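Local coordinates for designed protein (Trypanosoma brucei, PDB 6IEV) that is a designed thioredoxin-like protein whose variants were studied for stability at high temperature, and whose own function is not known, at residues Ile43-Pro48 / Val75-Asn80; Ser21-Met26 / Asp71-Asp76; Asn38-Ile43 / Ile97-Glu102. One frame throughout, in Å; residues are numbered along the deposited sequence.

Contact 1. Residues Ile43-Pro48 / Val75-Asn80; sequences IVFTLP and VDTSTN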
ATOM      1  N   ILE A  43       0.208 -17.642  -4.964  1.00 39.34           N
ATOM      2  CA  ILE A  43       1.032 -18.770  -4.536  1.00 40.73           C
ATOM      3  C   ILE A  43       2.390 -18.654  -5.201  1.00 37.70           C
ATOM      4  O   ILE A  43       2.476 -18.533  -6.427  1.00 46.87           O
ATOM      5  CB  ILE A  43       0.390 -20.124  -4.886  1.00 38.41           C
ATOM      6  CG1 ILE A  43      -1.089 -20.121  -4.520  1.00 38.31           C
ATOM      7  CG2 ILE A  43       1.139 -21.271  -4.204  1.00 34.88           C
ATOM      8  CD1 ILE A  43      -1.925 -20.891  -5.529  1.00 42.82           C
ATOM      9  N   VAL A  44       3.440 -18.687  -4.405  1.00 36.01           N
ATOM     10  CA  VAL A  44       4.792 -18.740  -4.927  1.00 36.11           C
ATOM     11  C   VAL A  44       5.283 -20.182  -4.800  1.00 39.12           C
ATOM     12  O   VAL A  44       5.188 -20.795  -3.727  1.00 37.84           O
ATOM     13  CB  VAL A  44       5.724 -17.751  -4.203  1.00 38.38           C
ATOM     14  CG1 VAL A  44       5.950 -18.136  -2.759  1.00 34.31           C
ATOM     15  CG2 VAL A  44       7.046 -17.664  -4.925  1.00 38.91           C
ATOM     16  N   PHE A  45       5.745 -20.739  -5.914  1.00 33.74           N
ATOM     17  CA  PHE A  45       6.365 -22.063  -5.954  1.00 41.22           C
ATOM     18  C   PHE A  45       7.871 -21.872  -6.013  1.00 42.21           C
ATOM     19  O   PHE A  45       8.381 -21.364  -7.013  1.00 41.68           O
ATOM     20  CB  PHE A  45       5.898 -22.849  -7.185  1.00 42.66           C
ATOM     21  CG  PHE A  45       4.445 -23.227  -7.155  1.00 46.68           C
ATOM     22  CD1 PHE A  45       3.463 -22.306  -7.516  1.00 47.43           C
ATOM     23  CD2 PHE A  45       4.057 -24.503  -6.762  1.00 43.48           C
ATOM     24  CE1 PHE A  45       2.115 -22.654  -7.481  1.00 48.27           C
ATOM     25  CE2 PHE A  45       2.726 -24.861  -6.726  1.00 36.97           C
ATOM     26  CZ  PHE A  45       1.748 -23.940  -7.080  1.00 47.77           C
ATOM     27  N   THR A  46       8.586 -22.336  -4.986  1.00 40.78           N
ATOM     28  CA  THR A  46      10.014 -22.073  -4.850  1.00 50.08           C
ATOM     29  C   THR A  46      10.773 -23.350  -4.528  1.00 55.94           C
ATOM     30  O   THR A  46      10.192 -24.420  -4.335  1.00 61.97           O
ATOM     31  CB  THR A  46      10.330 -21.054  -3.749  1.00 54.32           C
ATOM     32  OG1 THR A  46       9.908 -21.579  -2.482  1.00 63.15           O
ATOM     33  CG2 THR A  46       9.647 -19.754  -4.019  1.00 56.72           C
ATOM     34  N   LEU A  47      12.095 -23.203  -4.498  1.00 56.93           N
ATOM     35  CA  LEU A  47      13.086 -24.143  -3.997  1.00 64.10           C
ATOM     36  C   LEU A  47      13.649 -23.650  -2.672  1.00 70.18           C
ATOM     37  O   LEU A  47      13.526 -22.463  -2.349  1.00 76.68           O
ATOM     38  CB  LEU A  47      14.197 -24.345  -5.033  1.00 67.77           C
ATOM     39  CG  LEU A  47      13.669 -25.383  -6.024  1.00 71.86           C
ATOM     40  CD1 LEU A  47      14.701 -25.740  -7.086  1.00 86.39           C
ATOM     41  CD2 LEU A  47      13.169 -26.631  -5.286  1.00 74.62           C
ATOM     42  N   PRO A  48      14.255 -24.540  -1.848  1.00 76.59           N
ATOM     43  CA  PRO A  48      14.475 -24.188  -0.436  1.00 88.23           C
ATOM     44  C   PRO A  48      15.247 -22.895  -0.231  1.00111.54           C
ATOM     45  O   PRO A  48      14.675 -21.939   0.314  1.00119.74           O
ATOM     46  CB  PRO A  48      15.266 -25.389   0.105  1.00 80.47           C
ATOM     47  CG  PRO A  48      15.819 -26.071  -1.117  1.00 81.25           C
ATOM     48  CD  PRO A  48      14.757 -25.893  -2.144  1.00 77.13           C
ATOM     49  N   VAL A  75       4.902 -22.553  -1.585  1.00 38.04           N
ATOM     50  CA  VAL A  75       4.950 -23.996  -1.769  1.00 38.92           C
ATOM     51  C   VAL A  75       6.377 -24.393  -2.115  1.00 42.96           C
ATOM     52  O   VAL A  75       6.894 -24.008  -3.168  1.00 40.70           O
ATOM     53  CB  VAL A  75       3.974 -24.464  -2.854  1.00 45.05           C
ATOM     54  CG1 VAL A  75       4.203 -25.970  -3.137  1.00 36.04           C
ATOM     55  CG2 VAL A  75       2.541 -24.169  -2.413  1.00 34.42           C
ATOM     56  N   ASP A  76       7.013 -25.161  -1.241  1.00 35.50           N
ATOM     57  CA  ASP A  76       8.351 -25.656  -1.544  1.00 41.41           C
ATOM     58  C   ASP A  76       8.223 -26.879  -2.454  1.00 41.23           C
ATOM     59  O   ASP A  76       7.843 -27.957  -1.993  1.00 41.00           O
ATOM     60  CB  ASP A  76       9.088 -25.980  -0.246  1.00 44.22           C
ATOM     61  CG  ASP A  76      10.408 -26.746  -0.473  1.00 58.23           C
ATOM     62  OD1 ASP A  76      10.844 -26.955  -1.633  1.00 61.58           O
ATOM     63  OD2 ASP A  76      10.997 -27.182   0.538  1.00 61.30           O
ATOM     64  N   THR A  77       8.580 -26.729  -3.737  1.00 42.13           N
ATOM     65  CA  THR A  77       8.388 -27.829  -4.678  1.00 44.55           C
ATOM     66  C   THR A  77       9.269 -29.031  -4.370  1.00 49.07           C
ATOM     67  O   THR A  77       8.940 -30.136  -4.814  1.00 56.26           O
ATOM     68  CB  THR A  77       8.650 -27.412  -6.132  1.00 45.91           C
ATOM     69  OG1 THR A  77      10.030 -27.076  -6.301  1.00 46.35           O
ATOM     70  CG2 THR A  77       7.777 -26.251  -6.519  1.00 40.99           C
ATOM     71  N   SER A  78      10.379 -28.854  -3.645  1.00 43.86           N
ATOM     72  CA  SER A  78      11.260 -29.998  -3.412  1.00 46.68           C
ATOM     73  C   SER A  78      10.651 -30.986  -2.429  1.00 45.36           C
ATOM     74  O   SER A  78      11.081 -32.140  -2.394  1.00 46.97           O
ATOM     75  CB  SER A  78      12.635 -29.551  -2.907  1.00 43.01           C
ATOM     76  OG  SER A  78      12.596 -29.307  -1.514  1.00 54.21           O
ATOM     77  N   THR A  79       9.719 -30.539  -1.582  1.00 46.29           N
ATOM     78  CA  THR A  79       8.962 -31.419  -0.695  1.00 49.59           C
ATOM     79  C   THR A  79       7.488 -31.557  -1.078  1.00 46.83           C
ATOM     80  O   THR A  79       6.744 -32.245  -0.377  1.00 40.22           O
ATOM     81  CB  THR A  79       9.078 -30.924   0.751  1.00 54.78           C
ATOM     82  OG1 THR A  79       8.737 -29.528   0.816  1.00 43.58           O
ATOM     83  CG2 THR A  79      10.495 -31.118   1.258  1.00 59.61           C
ATOM     84  N   ASN A  80       7.041 -30.906  -2.154  1.00 39.77           N
ATOM     85  CA  ASN A  80       5.652 -30.969  -2.614  1.00 48.26           C
ATOM     86  C   ASN A  80       5.589 -31.254  -4.118  1.00 45.52           C
ATOM     87  O   ASN A  80       5.122 -30.425  -4.898  1.00 44.03           O
ATOM     88  CB  ASN A  80       4.941 -29.652  -2.313  1.00 52.23           C
ATOM     89  CG  ASN A  80       4.212 -29.666  -0.997  1.00 75.15           C
ATOM     90  OD1 ASN A  80       3.051 -30.061  -0.933  1.00 91.56           O
ATOM     91  ND2 ASN A  80       4.880 -29.210   0.067  1.00 79.03           N
TER

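Contact 2. Residues Ser21-Met26 / Asp71-Asp76; sequences SPHVIM and DTYSVD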
ATOM      1  N   SER A  21       2.147 -14.427   6.824  1.00 64.81           N
ATOM      2  CA  SER A  21       2.159 -14.448   5.377  1.00 56.29           C
ATOM      3  C   SER A  21       3.593 -14.416   4.882  1.00 55.60           C
ATOM      4  O   SER A  21       4.473 -13.875   5.563  1.00 55.02           O
ATOM      5  CB  SER A  21       1.396 -13.239   4.807  1.00 50.15           C
ATOM      6  OG  SER A  21       0.041 -13.246   5.214  1.00 47.87           O
ATOM      7  N   PRO A  22       3.881 -15.069   3.745  1.00 56.00           N
ATOM      8  CA  PRO A  22       2.980 -16.039   3.106  1.00 50.07           C
ATOM      9  C   PRO A  22       2.785 -17.274   3.987  1.00 45.97           C
ATOM     10  O   PRO A  22       3.689 -17.621   4.753  1.00 46.18           O
ATOM     11  CB  PRO A  22       3.713 -16.420   1.826  1.00 42.61           C
ATOM     12  CG  PRO A  22       5.144 -16.138   2.116  1.00 55.03           C
ATOM     13  CD  PRO A  22       5.171 -14.964   3.046  1.00 56.04           C
ATOM     14  N   HIS A  23       1.604 -17.878   3.952  1.00 37.62           N
ATOM     15  CA  HIS A  23       1.376 -19.092   4.719  1.00 34.98           C
ATOM     16  C   HIS A  23       2.087 -20.267   4.025  1.00 35.90           C
ATOM     17  O   HIS A  23       1.914 -20.481   2.820  1.00 34.31           O
ATOM     18  CB  HIS A  23      -0.121 -19.353   4.871  1.00 29.94           C
ATOM     19  CG  HIS A  23      -0.428 -20.695   5.464  1.00 41.42           C
ATOM     20  ND1 HIS A  23       0.036 -21.082   6.701  1.00 42.74           N
ATOM     21  CD2 HIS A  23      -1.122 -21.748   4.976  1.00 40.27           C
ATOM     22  CE1 HIS A  23      -0.353 -22.322   6.951  1.00 43.86           C
ATOM     23  NE2 HIS A  23      -1.064 -22.746   5.923  1.00 44.16           N
ATOM     24  N   VAL A  24       2.919 -21.000   4.756  1.00 35.46           N
ATOM     25  CA  VAL A  24       3.642 -22.119   4.149  1.00 40.69           C
ATOM     26  C   VAL A  24       2.719 -23.338   4.014  1.00 39.81           C
ATOM     27  O   VAL A  24       2.164 -23.830   5.002  1.00 39.24           O
ATOM     28  CB  VAL A  24       4.905 -22.452   4.946  1.00 34.94           C
ATOM     29  CG1 VAL A  24       5.466 -23.808   4.504  1.00 44.21           C
ATOM     30  CG2 VAL A  24       5.948 -21.363   4.724  1.00 36.92           C
ATOM     31  N   ILE A  25       2.584 -23.840   2.786  1.00 39.02           N
ATOM     32  CA  ILE A  25       1.650 -24.918   2.452  1.00 41.16           C
ATOM     33  C   ILE A  25       2.332 -26.271   2.605  1.00 43.03           C
ATOM     34  O   ILE A  25       3.469 -26.466   2.157  1.00 53.37           O
ATOM     35  CB  ILE A  25       1.107 -24.744   1.025  1.00 45.21           C
ATOM     36  CG1 ILE A  25       0.059 -23.636   1.006  1.00 40.96           C
ATOM     37  CG2 ILE A  25       0.556 -26.069   0.487  1.00 42.09           C
ATOM     38  CD1 ILE A  25      -1.174 -23.940   1.848  1.00 41.99           C
ATOM     39  N   MET A  26       1.644 -27.214   3.242  1.00 37.03           N
ATOM     40  CA  MET A  26       2.219 -28.541   3.435  1.00 39.17           C
ATOM     41  C   MET A  26       1.807 -29.589   2.406  1.00 38.60           C
ATOM     42  O   MET A  26       2.533 -30.569   2.243  1.00 38.28           O
ATOM     43  CB  MET A  26       1.881 -29.053   4.825  1.00 49.03           C
ATOM     44  CG  MET A  26       2.897 -28.642   5.844  1.00 52.76           C
ATOM     45  SD  MET A  26       2.311 -29.184   7.426  1.00 56.67           S
ATOM     46  CE  MET A  26       0.579 -28.736   7.294  1.00 47.70           C
ATOM     47  N   ASP A  71      -4.833 -13.430  -0.295  1.00 45.12           N
ATOM     48  CA  ASP A  71      -4.056 -14.338   0.541  1.00 48.85           C
ATOM     49  C   ASP A  71      -2.839 -14.829  -0.230  1.00 39.44           C
ATOM     50  O   ASP A  71      -2.906 -15.062  -1.438  1.00 37.77           O
ATOM     51  CB  ASP A  71      -4.913 -15.514   1.026  1.00 50.33           C
ATOM     52  CG  ASP A  71      -6.148 -15.052   1.837  1.00 57.37           C
ATOM     53  OD1 ASP A  71      -5.989 -14.272   2.811  1.00 59.50           O
ATOM     54  OD2 ASP A  71      -7.278 -15.474   1.496  1.00 56.21           O
ATOM     55  N   THR A  72      -1.716 -14.936   0.464  1.00 38.26           N
ATOM     56  CA  THR A  72      -0.464 -15.323  -0.156  1.00 38.30           C
ATOM     57  C   THR A  72      -0.010 -16.649   0.430  1.00 40.58           C
ATOM     58  O   THR A  72      -0.144 -16.883   1.636  1.00 37.67           O
ATOM     59  CB  THR A  72       0.615 -14.230   0.031  1.00 44.50           C
ATOM     60  OG1 THR A  72       0.918 -14.047   1.426  1.00 39.92           O
ATOM     61  CG2 THR A  72       0.136 -12.891  -0.565  1.00 37.25           C
ATOM     62  N   TYR A  73       0.570 -17.494  -0.426  1.00 35.65           N
ATOM     63  CA  TYR A  73       0.980 -18.840  -0.046  1.00 40.10           C
ATOM     64  C   TYR A  73       2.339 -19.150  -0.655  1.00 38.14           C
ATOM     65  O   TYR A  73       2.714 -18.603  -1.698  1.00 33.25           O
ATOM     66  CB  TYR A  73      -0.051 -19.896  -0.487  1.00 39.43           C
ATOM     67  CG  TYR A  73      -1.447 -19.649   0.078  1.00 42.05           C
ATOM     68  CD1 TYR A  73      -1.789 -20.086   1.362  1.00 38.97           C
ATOM     69  CD2 TYR A  73      -2.414 -18.970  -0.667  1.00 43.97           C
ATOM     70  CE1 TYR A  73      -3.052 -19.871   1.885  1.00 41.55           C
ATOM     71  CE2 TYR A  73      -3.686 -18.738  -0.146  1.00 41.56           C
ATOM     72  CZ  TYR A  73      -3.996 -19.194   1.125  1.00 48.76           C
ATOM     73  OH  TYR A  73      -5.253 -18.988   1.638  1.00 55.40           O
ATOM     74  N   SER A  74       3.058 -20.043   0.018  1.00 31.76           N
ATOM     75  CA  SER A  74       4.382 -20.496  -0.377  1.00 32.78           C
ATOM     76  C   SER A  74       4.390 -22.021  -0.480  1.00 37.39           C
ATOM     77  O   SER A  74       3.989 -22.714   0.461  1.00 38.80           O
ATOM     78  CB  SER A  74       5.416 -20.052   0.668  1.00 36.16           C
ATOM     79  OG  SER A  74       6.725 -20.213   0.163  1.00 57.17           O
ATOM     80  N   VAL A  75       4.902 -22.553  -1.585  1.00 38.04           N
ATOM     81  CA  VAL A  75       4.950 -23.996  -1.769  1.00 38.92           C
ATOM     82  C   VAL A  75       6.377 -24.393  -2.115  1.00 42.96           C
ATOM     83  O   VAL A  75       6.894 -24.008  -3.168  1.00 40.70           O
ATOM     84  CB  VAL A  75       3.974 -24.464  -2.854  1.00 45.05           C
ATOM     85  CG1 VAL A  75       4.203 -25.970  -3.137  1.00 36.04           C
ATOM     86  CG2 VAL A  75       2.541 -24.169  -2.413  1.00 34.42           C
ATOM     87  N   ASP A  76       7.013 -25.161  -1.241  1.00 35.50           N
ATOM     88  CA  ASP A  76       8.351 -25.656  -1.544  1.00 41.41           C
ATOM     89  C   ASP A  76       8.223 -26.879  -2.454  1.00 41.23           C
ATOM     90  O   ASP A  76       7.843 -27.957  -1.993  1.00 41.00           O
ATOM     91  CB  ASP A  76       9.088 -25.980  -0.246  1.00 44.22           C
ATOM     92  CG  ASP A  76      10.408 -26.746  -0.473  1.00 58.23           C
ATOM     93  OD1 ASP A  76      10.844 -26.955  -1.633  1.00 61.58           O
ATOM     94  OD2 ASP A  76      10.997 -27.182   0.538  1.00 61.30           O
TER
HETATM   95  O   HOH W   1      -1.982 -13.901   3.229  1.00 44.98           O
HETATM   96  O   HOH W   2       5.881 -25.524   1.333  1.00 39.21           O

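Contact 3. Residues Asn38-Ile43 / Ile97-Glu102; sequences NRISVI and IEKGGE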
ATOM      1  N   ASN A  38     -13.314 -17.659  -2.555  1.00 67.81           N
ATOM      2  CA  ASN A  38     -13.579 -16.630  -3.548  1.00 63.74           C
ATOM      3  C   ASN A  38     -12.705 -15.398  -3.364  1.00 52.93           C
ATOM      4  O   ASN A  38     -12.755 -14.489  -4.198  1.00 56.89           O
ATOM      5  CB  ASN A  38     -15.055 -16.234  -3.516  1.00 73.43           C
ATOM      6  CG  ASN A  38     -15.890 -17.054  -4.474  1.00 92.90           C
ATOM      7  OD1 ASN A  38     -16.910 -17.634  -4.092  1.00100.34           O
ATOM      8  ND2 ASN A  38     -15.452 -17.120  -5.731  1.00 99.35           N
ATOM      9  N   ARG A  39     -11.859 -15.371  -2.339  1.00 52.44           N
ATOM     10  CA  ARG A  39     -10.759 -14.425  -2.310  1.00 55.54           C
ATOM     11  C   ARG A  39      -9.709 -14.783  -3.357  1.00 56.25           C
ATOM     12  O   ARG A  39      -9.685 -15.883  -3.908  1.00 65.16           O
ATOM     13  CB  ARG A  39     -10.117 -14.387  -0.926  1.00 56.74           C
ATOM     14  CG  ARG A  39     -11.055 -13.897   0.164  1.00 57.41           C
ATOM     15  CD  ARG A  39     -10.640 -14.390   1.549  1.00 60.06           C
ATOM     16  NE  ARG A  39      -9.379 -13.802   2.008  1.00 54.97           N
ATOM     17  CZ  ARG A  39      -9.261 -12.583   2.524  1.00 53.55           C
ATOM     18  NH1 ARG A  39     -10.332 -11.810   2.660  1.00 58.40           N
ATOM     19  NH2 ARG A  39      -8.075 -12.138   2.910  1.00 45.16           N
ATOM     20  N   ILE A  40      -8.859 -13.815  -3.656  1.00 50.73           N
ATOM     21  CA  ILE A  40      -7.748 -14.010  -4.572  1.00 40.13           C
ATOM     22  C   ILE A  40      -6.576 -14.574  -3.783  1.00 52.07           C
ATOM     23  O   ILE A  40      -6.196 -14.036  -2.733  1.00 53.42           O
ATOM     24  CB  ILE A  40      -7.379 -12.696  -5.274  1.00 48.13           C
ATOM     25  CG1 ILE A  40      -8.486 -12.311  -6.260  1.00 46.53           C
ATOM     26  CG2 ILE A  40      -6.025 -12.802  -5.963  1.00 44.74           C
ATOM     27  CD1 ILE A  40      -8.077 -11.223  -7.211  1.00 55.45           C
ATOM     28  N   SER A  41      -6.032 -15.687  -4.264  1.00 39.27           N
ATOM     29  CA  SER A  41      -4.864 -16.323  -3.682  1.00 42.64           C
ATOM     30  C   SER A  41      -3.646 -16.107  -4.575  1.00 47.89           C
ATOM     31  O   SER A  41      -3.726 -16.255  -5.802  1.00 56.31           O
ATOM     32  CB  SER A  41      -5.114 -17.827  -3.497  1.00 47.38           C
ATOM     33  OG  SER A  41      -6.462 -18.093  -3.148  1.00 51.77           O
ATOM     34  N   VAL A  42      -2.510 -15.804  -3.962  1.00 43.72           N
ATOM     35  CA  VAL A  42      -1.238 -15.709  -4.666  1.00 37.24           C
ATOM     36  C   VAL A  42      -0.295 -16.763  -4.103  1.00 40.76           C
ATOM     37  O   VAL A  42      -0.017 -16.771  -2.898  1.00 44.45           O
ATOM     38  CB  VAL A  42      -0.610 -14.320  -4.510  1.00 41.92           C
ATOM     39  CG1 VAL A  42       0.710 -14.288  -5.264  1.00 42.57           C
ATOM     40  CG2 VAL A  42      -1.589 -13.218  -4.957  1.00 35.61           C
ATOM     41  N   ILE A  43       0.208 -17.642  -4.964  1.00 39.34           N
ATOM     42  CA  ILE A  43       1.032 -18.770  -4.536  1.00 40.73           C
ATOM     43  C   ILE A  43       2.390 -18.654  -5.201  1.00 37.70           C
ATOM     44  O   ILE A  43       2.476 -18.533  -6.427  1.00 46.87           O
ATOM     45  CB  ILE A  43       0.390 -20.124  -4.886  1.00 38.41           C
ATOM     46  CG1 ILE A  43      -1.089 -20.121  -4.520  1.00 38.31           C
ATOM     47  CG2 ILE A  43       1.139 -21.271  -4.204  1.00 34.88           C
ATOM     48  CD1 ILE A  43      -1.925 -20.891  -5.529  1.00 42.82           C
ATOM     49  N   ILE A  97      -1.728 -16.861  -9.605  1.00 37.44           N
ATOM     50  CA  ILE A  97      -2.829 -16.112  -9.015  1.00 43.64           C
ATOM     51  C   ILE A  97      -4.118 -16.869  -9.280  1.00 48.57           C
ATOM     52  O   ILE A  97      -4.440 -17.162 -10.435  1.00 55.84           O
ATOM     53  CB  ILE A  97      -2.900 -14.679  -9.562  1.00 45.57           C
ATOM     54  CG1 ILE A  97      -1.552 -13.996  -9.359  1.00 45.47           C
ATOM     55  CG2 ILE A  97      -4.005 -13.900  -8.856  1.00 45.75           C
ATOM     56  CD1 ILE A  97      -1.479 -12.613  -9.965  1.00 50.76           C
ATOM     57  N   GLU A  98      -4.868 -17.158  -8.217  1.00 47.24           N
ATOM     58  CA  GLU A  98      -6.073 -17.961  -8.322  1.00 45.94           C
ATOM     59  C   GLU A  98      -7.237 -17.271  -7.631  1.00 45.83           C
ATOM     60  O   GLU A  98      -7.056 -16.493  -6.690  1.00 46.60           O
ATOM     61  CB  GLU A  98      -5.871 -19.344  -7.707  1.00 50.89           C
ATOM     62  CG  GLU A  98      -4.930 -20.236  -8.510  1.00 71.45           C
ATOM     63  CD  GLU A  98      -5.475 -21.637  -8.705  1.00 79.06           C
ATOM     64  OE1 GLU A  98      -5.404 -22.151  -9.842  1.00 86.15           O
ATOM     65  OE2 GLU A  98      -5.973 -22.220  -7.721  1.00 85.94           O
ATOM     66  N   LYS A  99      -8.442 -17.598  -8.086  1.00 52.43           N
ATOM     67  CA  LYS A  99      -9.665 -17.175  -7.421  1.00 52.60           C
ATOM     68  C   LYS A  99     -10.717 -18.238  -7.677  1.00 53.80           C
ATOM     69  O   LYS A  99     -10.888 -18.668  -8.821  1.00 62.05           O
ATOM     70  CB  LYS A  99     -10.130 -15.808  -7.929  1.00 56.95           C
ATOM     71  CG  LYS A  99     -11.461 -15.343  -7.377  1.00 63.19           C
ATOM     72  CD  LYS A  99     -11.656 -13.847  -7.621  1.00 69.30           C
ATOM     73  CE  LYS A  99     -13.126 -13.512  -7.886  1.00 75.70           C
ATOM     74  NZ  LYS A  99     -13.990 -13.737  -6.692  1.00 78.99           N
ATOM     75  N   GLY A 100     -11.358 -18.709  -6.615  1.00 52.10           N
ATOM     76  CA  GLY A 100     -12.341 -19.778  -6.768  1.00 62.00           C
ATOM     77  C   GLY A 100     -11.818 -20.995  -7.499  1.00 74.42           C
ATOM     78  O   GLY A 100     -12.535 -21.585  -8.322  1.00 85.39           O
ATOM     79  N   GLY A 101     -10.567 -21.375  -7.241  1.00 68.93           N
ATOM     80  CA  GLY A 101      -9.981 -22.544  -7.864  1.00 69.66           C
ATOM     81  C   GLY A 101      -9.599 -22.385  -9.320  1.00 70.92           C
ATOM     82  O   GLY A 101      -9.059 -23.328  -9.908  1.00 78.08           O
ATOM     83  N   GLU A 102      -9.824 -21.228  -9.909  1.00 65.74           N
ATOM     84  CA  GLU A 102      -9.490 -20.992 -11.296  1.00 67.19           C
ATOM     85  C   GLU A 102      -8.281 -20.073 -11.397  1.00 67.49           C
ATOM     86  O   GLU A 102      -8.189 -19.082 -10.660  1.00 66.23           O
ATOM     87  CB  GLU A 102     -10.674 -20.376 -12.050  1.00 81.24           C
ATOM     88  CG  GLU A 102     -11.865 -21.318 -12.205  1.00 94.05           C
ATOM     89  CD  GLU A 102     -11.873 -22.053 -13.539  1.00106.43           C
ATOM     90  OE1 GLU A 102     -12.576 -21.590 -14.463  1.00108.36           O
ATOM     91  OE2 GLU A 102     -11.191 -23.099 -13.658  1.00110.69           O
TER

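Contact 1. Residues Ile43-Pro48 / Val75-Asn80
The Phe45 ring is met at its edge, near its plane, by the CG2 methyl of Thr77, while Val75 comes up obliquely, its CB 3.9 Å from Phe45 CD2. Here two neighbouring parallel strands of a beta-alpha-beta unit, joined through helix 53-66, reach their C-terminal ends in the thioredoxin-type sheet. Phe45 pairs with Val75 and Thr46 with Asp76. The Phe45 side chain also touches Ile89 and Val96. Val75 branches between two partners: with CG1 anti to the backbone N (chi1 172°), that methyl reaches the Phe45 ring obliquely, near CD2 and CE2, and CG2 packs beside Ile43 CG2, all on the face covered by helix 28-35.

Backbone bonds run from Val75 N to Val44 O and from Thr46 N to Val75 O. Past the last pair the two segments stay joined, since Thr46 O, at the strand end, accepts from Thr77 N of the following loop at 2.9 Å, almost in line with the carbonyl, and weakly from Thr77 OG1. Leu47, already in the loop, turns its CD2 methyl back across the Thr77 side chain at about a right angle, and also touches Ser78 CB. The turn after the strand is an Asx turn: Asp76 OD1 takes two bonds from one face of its carboxylate, from Ser78 OG on the syn side and, at 2.8 Å, from Ser78 N, which sits 44° out of the plane.

Contact 2. Residues Ser21-Met26 / Asp71-Asp76
His23 and Tyr73 pair across two parallel strands, and both side chains leave on the same face of the sheet. With CG anti to the backbone N (chi1 171°), the imidazole crosses the tyrosine side chain obliquely: Tyr73 CD1 lies near the imidazole plane, at its edge, 4.0 Å from His23 CD2, while His23 CB approaches the tyrosine ring obliquely. Glu30 of helix 28-35 accepts a bond from His23 NE2 and so ties the far end of the imidazole. Ile25 reaches the same tyrosine ring with the end of its longer branch, CD1 being 3.9 Å from Tyr73 CD1. Its chi1 of -76° puts CG2 anti to the backbone N, near Val75 CG2, which Ile25 CB also touches.

Toward helix 53-66, Pro22, which follows a cis peptide bond, rests its CA 3.3 Å from Thr72 OG1. A water next to this pair donates to Ser21 OG and accepts from Thr72 N; Ser21 OG is also bonded to Lys19. Backbone bonds link His23 N to Thr72 O, Ser74 N to His23 O and, the straightest at 171°, Ile25 N to Ser74 O. Beyond them a second water bridges Ile25 O and Asp76 N, spanning the two segments where they part. A short first strand running parallel to strand 70-76 at the margin of the sheet is the topology of thioredoxin.

Contact 3. Residues Asn38-Ile43 / Ile97-Glu102
Strands 40-46 and 94-99 run antiparallel inside the mixed sheet of the thioredoxin fold, the second leading through a type I' turn, Lys99 to Glu102, into strand 102-108. Ser41 and Glu98 form a hydrogen-bonded pair: Ser41 N donates to Glu98 O and Glu98 N to Ser41 O, each at 2.8 Å and nearly straight. Val42 faces Ile97 in the adjoining non-hydrogen-bonded pair.

On the face covered by helix 112-123, Ile40 and Ile97 cross with their CG2 methyls 3.7 Å apart. In both residues CG2 is anti to the backbone N (chi1 -70° and -55°), which turns these shorter branches together; Ile40 CG1 meets Lys99 CD instead, at 3.8 Å. On the other face, Ile43 CD1 comes 4.3 Å from Glu98 CG. The Glu98 carboxylate looks outside the strand pair, its OE2 bonded to Tyr87 OH and weakly to Thr35.

Lys99 sets out extended, CG anti to the backbone N, then bends in its last two torsions so that NZ comes back to Asn38 O at 2.9 Å, in the carbonyl plane and on a lone pair. Its chain thereby spans from the strand to the loop before strand 40-46. The CD methylene packs on Ile40 CG1 while the charged end keeps a polar partner, so one lysine combines an apolar touch with a hydrogen bond to the loop carbonyl of Asn38, a bond that its positive charge would probably strengthen.

In the fold
All three contacts lie in one mixed sheet, ordered 23-24, 70-76, 40-46, 94-99, 102-108. Contact 2 joins 23-24 to 70-76, contact 1 joins 70-76 to 40-46, and contact 3 joins 40-46 to 94-99, the antiparallel step. Contacts 1 and 2 share Val75 and Asp76, with centres about 9 Å apart; contacts 1 and 3 share Ile43 and have centres about 17 Å apart on opposite sides of the chain's centre, toward the two ends of strand 40-46. The centres of contacts 2 and 3 are about 13 Å apart. Along the chain, contact 1 is nested within the loop closed by contact 3, whereas contacts 2 and 3 interleave. Together they tie distant parts of the sequence into a continuous sheet with helices packed on both faces.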